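Local coordinates for protein pyruvate synthase subunit PorC (Thermotoga maritima MSB8, PDB 2RAA) that serves as the gamma subunit of the heterotetrameric pyruvate synthase, which converts pyruvate and CoA to acetyl-CoA and CO2 while reducing ferredoxin, at residues V134-A140 with P149-M153; S36-A40 with A67-I71; I139-I144 with N189-R195. One frame throughout, in Å; residues are numbered along the deposited sequence.

Contact 1: V134-A140 with P149-M153; sequences VDATDIA and PNTPM
Thr137 and Pro149 bring the two backbones closest, with their CA atoms 4.6 Å apart, where the start of helix 136-143 meets the start of helix 150-161. Asp135 and Pro149 occupy the respective N-cap positions, and Asp135 OD1 receives a weak capping bond from Asp138 N. No hydrogen bond joins the segments, so the contact is made by apolar packing. At its middle the methyl of Ala136 is pressed against the second helix: its CB lies 3.6 Å from Pro152 CB and also touches Pro149 CB and Met153 CG. The Pro152 ring then reaches on to Ile139, the two side chains running antiparallel, with its CG 3.8 Å from Ile139 CG2. On the other flank the selenomethionine Met153, curled by its second and third torsions (-63° and -82°), folds its SE back to within 3.7 Å of Val134 CG1. Thr137 OG1 touches Pro149 CB but makes its hydrogen bond to Asn113 ND2. Within the alpha/beta fold, an alanine-proline contact thus packs two helix N termini, the first following strand 130-134. Both lie beside strand 109-113, where Pro149 and Met153 touch Asn113, while helix 183-199 covers Ile139 from another side.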
# COMPACT_ATOMS: atom_id res chain seq x y z
N VAL A 134 1.12 10.27 1.51
CA VAL A 134 1.24 10.24 2.98
C VAL A 134 2.71 9.99 3.29
O VAL A 134 3.36 9.26 2.58
CB VAL A 134 0.40 9.14 3.62
CG1 VAL A 134 0.76 7.76 3.04
CG2 VAL A 134 0.46 9.18 5.19
N ASP A 135 3.21 10.59 4.35
CA ASP A 135 4.66 10.41 4.70
C ASP A 135 4.78 9.19 5.59
O ASP A 135 4.85 9.28 6.84
CB ASP A 135 5.15 11.67 5.41
CG ASP A 135 6.59 11.60 5.80
OD1 ASP A 135 7.27 10.61 5.42
OD2 ASP A 135 7.00 12.51 6.54
N ALA A 136 4.76 8.01 4.95
CA ALA A 136 4.65 6.75 5.71
C ALA A 136 5.97 6.47 6.37
O ALA A 136 6.01 5.99 7.49
CB ALA A 136 4.26 5.61 4.83
N THR A 137 7.06 6.80 5.69
CA THR A 137 8.41 6.56 6.30
C THR A 137 8.52 7.17 7.68
O THR A 137 8.92 6.51 8.63
CB THR A 137 9.50 7.09 5.40
OG1 THR A 137 9.35 6.43 4.14
CG2 THR A 137 10.94 6.81 6.00
N ASP A 138 8.16 8.45 7.77
CA ASP A 138 8.21 9.18 9.04
C ASP A 138 7.21 8.71 10.06
O ASP A 138 7.53 8.66 11.24
CB ASP A 138 8.09 10.68 8.81
CG ASP A 138 9.41 11.32 8.29
OD1 ASP A 138 10.52 10.97 8.77
OD2 ASP A 138 9.33 12.18 7.38
N ILE A 139 5.98 8.38 9.64
CA ILE A 139 5.05 7.74 10.58
C ILE A 139 5.72 6.51 11.25
O ILE A 139 5.69 6.33 12.49
CB ILE A 139 3.70 7.32 9.92
CG1 ILE A 139 2.94 8.56 9.39
CG2 ILE A 139 2.89 6.51 10.95
CD1 ILE A 139 1.43 8.28 8.68
N ALA A 140 6.35 5.67 10.43
CA ALA A 140 6.99 4.46 10.93
C ALA A 140 8.20 4.76 11.80
O ALA A 140 8.44 4.09 12.82
CB ALA A 140 7.41 3.58 9.75
N PRO A 149 8.06 1.65 5.32
CA PRO A 149 6.78 2.37 5.19
C PRO A 149 5.53 1.57 4.93
O PRO A 149 4.47 2.14 4.74
CB PRO A 149 6.99 3.20 3.92
CG PRO A 149 7.84 2.32 3.07
CD PRO A 149 8.73 1.54 4.01
N ASN A 150 5.65 0.25 4.95
CA ASN A 150 4.62 -0.62 4.49
C ASN A 150 3.35 -0.60 5.33
O ASN A 150 2.29 -0.60 4.75
CB ASN A 150 5.17 -2.03 4.20
CG ASN A 150 5.73 -2.74 5.43
OD1 ASN A 150 6.06 -2.12 6.44
ND2 ASN A 150 5.84 -4.07 5.33
N THR A 151 3.45 -0.51 6.66
CA THR A 151 2.24 -0.55 7.50
C THR A 151 1.42 0.73 7.41
O THR A 151 0.19 0.67 7.25
CB THR A 151 2.53 -0.94 8.95
OG1 THR A 151 3.14 -2.23 8.97
CG2 THR A 151 1.22 -1.01 9.79
N PRO A 152 2.07 1.89 7.50
CA PRO A 152 1.26 3.08 7.23
C PRO A 152 0.69 3.12 5.82
O PRO A 152 -0.41 3.64 5.60
CB PRO A 152 2.25 4.23 7.46
CG PRO A 152 3.28 3.66 8.40
CD PRO A 152 3.45 2.24 7.90
N MSE A 153 1.40 2.58 4.83
CA MSE A 153 0.85 2.55 3.47
C MSE A 153 -0.39 1.65 3.42
O MSE A 153 -1.39 1.96 2.75
CB MSE A 153 1.90 2.13 2.45
CG MSE A 153 2.98 3.16 2.24
SE MSE A 153 2.37 4.83 1.52
CE MSE A 153 2.30 4.31 -0.41

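Contact 2: S36-A40 with A67-I71; sequences SQMLA and AFNRI. With SO4 (sulfate ion), chain C.
Helix 32-45 packs on the sheet of this alpha/beta subunit, and Ser36 and Asn69 pin it to strand 64-72. The local axes run almost in the same direction, 10° apart, at a closest approach of 8.4 Å. Asn69 supplies the main polar link: its ND2 donates to Ser36 O over 2.8 Å, nearly straight at 170°. The acceptor sits in the plane of the amide, whereas the donor arrives from above the carbonyl plane of Ser36. That carbonyl also takes the helix bond from Ala40 N, and thus accepts two donors. With CG anti to its own carbonyl carbon (chi1 -67°), Asn69 has its amide within bonding distance of Ser36 O. The other end of the amide, OD1, lies 3.2 Å from Ser36 OG and accepts from Trp24 NE1 of strand 19-27.

Packing contacts frame this link. Ser36 CB meets Ala67 CB at 3.7 Å, and Ala40 CB comes up beside Asn69 ND2. The apolar pair is Leu39 and Ile71, which cross at about a right angle, Leu39 CG to Ile71 CD1 4.0 Å. The neighbouring Arg70 serves a different partner: its NH2 makes two weak hydrogen bonds to a sulfate, probably from the crystallisation liquor, the shorter being 3.2 Å to O4. Backbone nitrogens of Glu83 and Asn84 also hold this ion, and Arg70 NH1 bonds to Gln51.

With Asn69 shortened to an alanine, Ser36 O would probably lose its strand-side donor and Trp24 NE1 its acceptor. The chemistry thus implies that one buried amide, using its donor and its acceptor at once, holds a helix carbonyl through its N-H and an indole of the adjacent strand through its oxygen.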
# COMPACT_ATOMS: atom_id res chain seq x y z
N SER A 36 1.25 -6.62 1.02
CA SER A 36 0.41 -7.31 0.09
C SER A 36 -0.15 -8.59 0.74
O SER A 36 -1.37 -8.82 0.74
CB SER A 36 1.24 -7.64 -1.13
OG SER A 36 0.49 -8.41 -2.03
N GLN A 37 0.72 -9.41 1.34
CA GLN A 37 0.25 -10.63 2.00
C GLN A 37 -0.76 -10.33 3.05
O GLN A 37 -1.82 -10.95 3.09
CB GLN A 37 1.41 -11.40 2.63
CG GLN A 37 2.18 -12.28 1.63
CD GLN A 37 1.38 -13.52 1.25
OE1 GLN A 37 1.14 -14.41 2.11
NE2 GLN A 37 0.96 -13.60 -0.02
N MSE A 38 -0.46 -9.35 3.88
CA MSE A 38 -1.27 -8.99 5.04
C MSE A 38 -2.66 -8.52 4.67
O MSE A 38 -3.66 -8.82 5.33
CB MSE A 38 -0.54 -7.88 5.82
CG MSE A 38 -0.89 -7.82 7.27
SE MSE A 38 0.04 -6.41 8.22
CE MSE A 38 1.75 -6.21 7.25
N LEU A 39 -2.72 -7.78 3.57
CA LEU A 39 -3.97 -7.28 3.10
C LEU A 39 -4.77 -8.51 2.68
O LEU A 39 -5.89 -8.71 3.12
CB LEU A 39 -3.72 -6.34 1.93
CG LEU A 39 -4.97 -5.90 1.22
CD1 LEU A 39 -5.94 -5.27 2.22
CD2 LEU A 39 -4.56 -4.96 0.11
N ALA A 40 -4.15 -9.34 1.84
CA ALA A 40 -4.77 -10.59 1.38
C ALA A 40 -5.25 -11.40 2.59
O ALA A 40 -6.41 -11.80 2.69
CB ALA A 40 -3.77 -11.41 0.49
N ALA A 67 4.28 -6.20 -6.22
CA ALA A 67 3.45 -7.20 -5.55
C ALA A 67 2.04 -6.89 -6.10
O ALA A 67 1.85 -5.86 -6.71
CB ALA A 67 3.51 -7.06 -4.04
N PHE A 68 1.06 -7.77 -5.90
CA PHE A 68 -0.26 -7.62 -6.47
C PHE A 68 -1.28 -8.18 -5.53
O PHE A 68 -1.00 -9.14 -4.89
CB PHE A 68 -0.34 -8.47 -7.75
CG PHE A 68 0.73 -8.14 -8.76
CD1 PHE A 68 1.97 -8.76 -8.73
CD2 PHE A 68 0.51 -7.21 -9.76
CE1 PHE A 68 2.94 -8.42 -9.67
CE2 PHE A 68 1.49 -6.89 -10.68
CZ PHE A 68 2.69 -7.47 -10.63
N ASN A 69 -2.46 -7.58 -5.45
CA ASN A 69 -3.59 -8.17 -4.75
C ASN A 69 -4.78 -8.15 -5.68
O ASN A 69 -4.97 -7.16 -6.42
CB ASN A 69 -4.02 -7.40 -3.50
CG ASN A 69 -2.99 -7.46 -2.40
OD1 ASN A 69 -2.18 -6.58 -2.32
ND2 ASN A 69 -3.03 -8.48 -1.53
N ARG A 70 -5.54 -9.25 -5.65
CA ARG A 70 -6.86 -9.32 -6.22
C ARG A 70 -7.72 -9.74 -5.07
O ARG A 70 -7.36 -10.67 -4.33
CB ARG A 70 -6.95 -10.32 -7.33
CG ARG A 70 -6.02 -9.97 -8.50
CD ARG A 70 -6.44 -10.74 -9.74
NE ARG A 70 -5.80 -10.25 -10.96
CZ ARG A 70 -4.71 -10.77 -11.52
NH1 ARG A 70 -4.08 -11.83 -10.99
NH2 ARG A 70 -4.22 -10.23 -12.62
N ILE A 71 -8.79 -8.99 -4.84
CA ILE A 71 -9.70 -9.25 -3.74
C ILE A 71 -11.12 -9.24 -4.35
O ILE A 71 -11.48 -8.28 -4.96
CB ILE A 71 -9.58 -8.20 -2.68
CG1 ILE A 71 -8.19 -8.29 -2.03
CG2 ILE A 71 -10.68 -8.39 -1.67
CD1 ILE A 71 -7.80 -7.10 -1.29
S SO4 C . -5.64 -7.52 -14.97
O1 SO4 C . -6.24 -7.37 -16.29
O2 SO4 C . -5.43 -6.16 -14.44
O3 SO4 C . -6.59 -8.26 -14.15
O4 SO4 C . -4.37 -8.24 -15.11

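Contact 3: I139-I144 with N189-R195; sequences IALQEI and NKRALRR
Glu143 and Arg191 begin a salt-bridge network between helix 136-143 and helix 183-199, whose short segments run roughly antiparallel (150°) with axes 9.1 Å apart. Charged contacts come first. Arg191 NE donates to Glu143 OE1 at 3.0 Å through a bent N-H; the oxygen lies in the guanidinium plane and is met on its syn side, but tilted from the carboxylate plane. One helical turn on, Arg195 NH1 reaches Glu143 OE2 at 3.4 Å, a weak but fairly straight bond, with the carboxylate standing almost perpendicular to that guanidinium. A bend at chi2 (-57°) turns the Glu143 carboxylate so that its two oxygens serve different arginines.

An amide and a water add hydrogen bonds to the same charged groups. Gln142 OE1 accepts from Arg195 NH2 at 3.3 Å, from above its carbonyl plane, and more weakly from NH1. A water donates to both Glu143 O and Glu143 OE1, and weakly accepts from Arg191 NH2, joining that end of the network to the backbone.

Two isoleucines do the packing. Ile139 CG1 lies over one face of the Arg195 guanidinium, near its rim, while CG2 rests 3.7 Å from Arg195 CB. Further along, Ile144 CG2 lies 3.7 Å from Asn189 CG and makes an apolar contact with Ala192 CB; Asn189 ND2 itself bonds to Val185 O.

Glu143 and Gln142 lie at the edge of the Arg195 guanidinium, and its NH2 is also paired with Glu199. This chemistry implies a partly buried seam in which Glu143 is probably stabilised as a carboxylate by two arginines, and the guanidinium of Arg195 is restrained in its rotation.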
# COMPACT_ATOMS: atom_id res chain seq x y z
N ILE A 139 5.98 8.38 9.64
CA ILE A 139 5.05 7.74 10.58
C ILE A 139 5.72 6.51 11.25
O ILE A 139 5.69 6.33 12.49
CB ILE A 139 3.70 7.32 9.92
CG1 ILE A 139 2.94 8.56 9.39
CG2 ILE A 139 2.89 6.51 10.95
CD1 ILE A 139 1.43 8.28 8.68
N ALA A 140 6.35 5.67 10.43
CA ALA A 140 6.99 4.46 10.93
C ALA A 140 8.20 4.76 11.80
O ALA A 140 8.44 4.09 12.82
CB ALA A 140 7.41 3.58 9.75
N LEU A 141 9.00 5.77 11.43
CA LEU A 141 10.15 6.07 12.29
C LEU A 141 9.67 6.49 13.66
O LEU A 141 10.30 6.18 14.66
CB LEU A 141 11.05 7.15 11.70
CG LEU A 141 11.95 6.74 10.54
CD1 LEU A 141 12.29 8.01 9.79
CD2 LEU A 141 13.22 5.98 11.02
N GLN A 142 8.53 7.18 13.69
CA GLN A 142 7.96 7.65 14.94
C GLN A 142 7.36 6.52 15.77
O GLN A 142 7.54 6.44 16.99
CB GLN A 142 6.88 8.71 14.67
CG GLN A 142 7.39 10.02 14.13
CD GLN A 142 6.45 11.19 14.42
OE1 GLN A 142 5.85 11.77 13.50
NE2 GLN A 142 6.31 11.54 15.70
N GLU A 143 6.63 5.64 15.10
CA GLU A 143 5.85 4.66 15.80
C GLU A 143 6.56 3.35 16.05
O GLU A 143 6.53 2.84 17.19
CB GLU A 143 4.52 4.42 15.06
CG GLU A 143 3.58 5.62 15.04
CD GLU A 143 3.22 6.17 16.44
OE1 GLU A 143 3.26 5.45 17.46
OE2 GLU A 143 2.85 7.35 16.48
N ILE A 144 7.16 2.79 14.99
CA ILE A 144 7.84 1.50 15.12
C ILE A 144 9.38 1.66 15.18
O ILE A 144 10.10 0.68 15.30
CB ILE A 144 7.42 0.47 14.07
CG1 ILE A 144 7.91 0.86 12.66
CG2 ILE A 144 5.87 0.24 14.16
CD1 ILE A 144 7.80 -0.25 11.57
N ASN A 189 2.84 -1.08 16.11
CA ASN A 189 2.53 -1.37 14.71
C ASN A 189 1.09 -0.98 14.36
O ASN A 189 0.79 -0.56 13.22
CB ASN A 189 2.80 -2.83 14.37
CG ASN A 189 4.28 -3.12 14.20
OD1 ASN A 189 4.77 -3.22 13.07
ND2 ASN A 189 5.01 -3.24 15.32
N LYS A 190 0.19 -1.09 15.33
CA LYS A 190 -1.21 -0.76 15.08
C LYS A 190 -1.34 0.74 14.99
O LYS A 190 -2.14 1.23 14.20
CB LYS A 190 -2.17 -1.32 16.16
CG LYS A 190 -1.94 -2.83 16.45
CD LYS A 190 -3.19 -3.66 16.66
CE LYS A 190 -3.70 -3.68 18.07
NZ LYS A 190 -4.79 -4.70 18.16
N ARG A 191 -0.56 1.46 15.80
CA ARG A 191 -0.54 2.92 15.70
C ARG A 191 -0.01 3.35 14.35
O ARG A 191 -0.48 4.30 13.78
CB ARG A 191 0.34 3.53 16.77
CG ARG A 191 -0.28 3.54 18.13
CD ARG A 191 0.52 4.45 19.06
NE ARG A 191 1.76 3.84 19.55
CZ ARG A 191 1.81 3.01 20.59
NH1 ARG A 191 0.70 2.67 21.24
NH2 ARG A 191 2.97 2.50 20.98
N ALA A 192 1.01 2.66 13.86
CA ALA A 192 1.57 2.99 12.55
C ALA A 192 0.48 2.81 11.48
O ALA A 192 0.33 3.65 10.59
CB ALA A 192 2.82 2.13 12.27
N LEU A 193 -0.32 1.75 11.59
CA LEU A 193 -1.39 1.51 10.63
C LEU A 193 -2.43 2.63 10.73
O LEU A 193 -2.75 3.26 9.74
CB LEU A 193 -2.00 0.13 10.80
CG LEU A 193 -3.20 -0.19 9.89
CD1 LEU A 193 -2.79 -0.66 8.45
CD2 LEU A 193 -4.03 -1.22 10.57
N ARG A 194 -2.90 2.91 11.95
CA ARG A 194 -3.88 3.94 12.20
C ARG A 194 -3.44 5.32 11.71
O ARG A 194 -4.23 6.01 11.09
CB ARG A 194 -4.19 4.03 13.69
CG ARG A 194 -4.92 2.81 14.26
CD ARG A 194 -5.49 3.13 15.65
NE ARG A 194 -5.45 1.99 16.58
CZ ARG A 194 -4.65 1.87 17.65
NH1 ARG A 194 -3.77 2.83 17.99
NH2 ARG A 194 -4.73 0.78 18.42
N ARG A 195 -2.20 5.72 12.02
CA ARG A 195 -1.71 7.01 11.58
C ARG A 195 -1.60 7.13 10.05
O ARG A 195 -1.75 8.24 9.52
CB ARG A 195 -0.39 7.41 12.29
CG ARG A 195 -0.61 8.07 13.69
CD ARG A 195 0.68 8.73 14.20
NE ARG A 195 1.15 9.83 13.32
CZ ARG A 195 2.40 10.30 13.30
NH1 ARG A 195 3.32 9.75 14.08
NH2 ARG A 195 2.76 11.29 12.46
O HOH W 1 5.30 4.06 19.08

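From the N terminus, contact 2 comes first: it closes a loop of 26 residues, bringing strand 64-72 back against helix 32-45, and is complete before the other two begin. Contact 1 then closes a short connection, with eight residues between its segments, three of them the end of helix 136-143. Contact 3 starts on the same helix, sharing Ile139 and Ala140, but spans 44 residues to helix 183-199, so the segments of the two contacts alternate along the chain. They also touch, Pro152 and Thr151 packing on helix 183-199, which gives one three-helix cluster. Contact 2 lies about 18 Å from contact 1, centre to centre; helix 150-161 bridges toward it by packing Leu154 on Leu39.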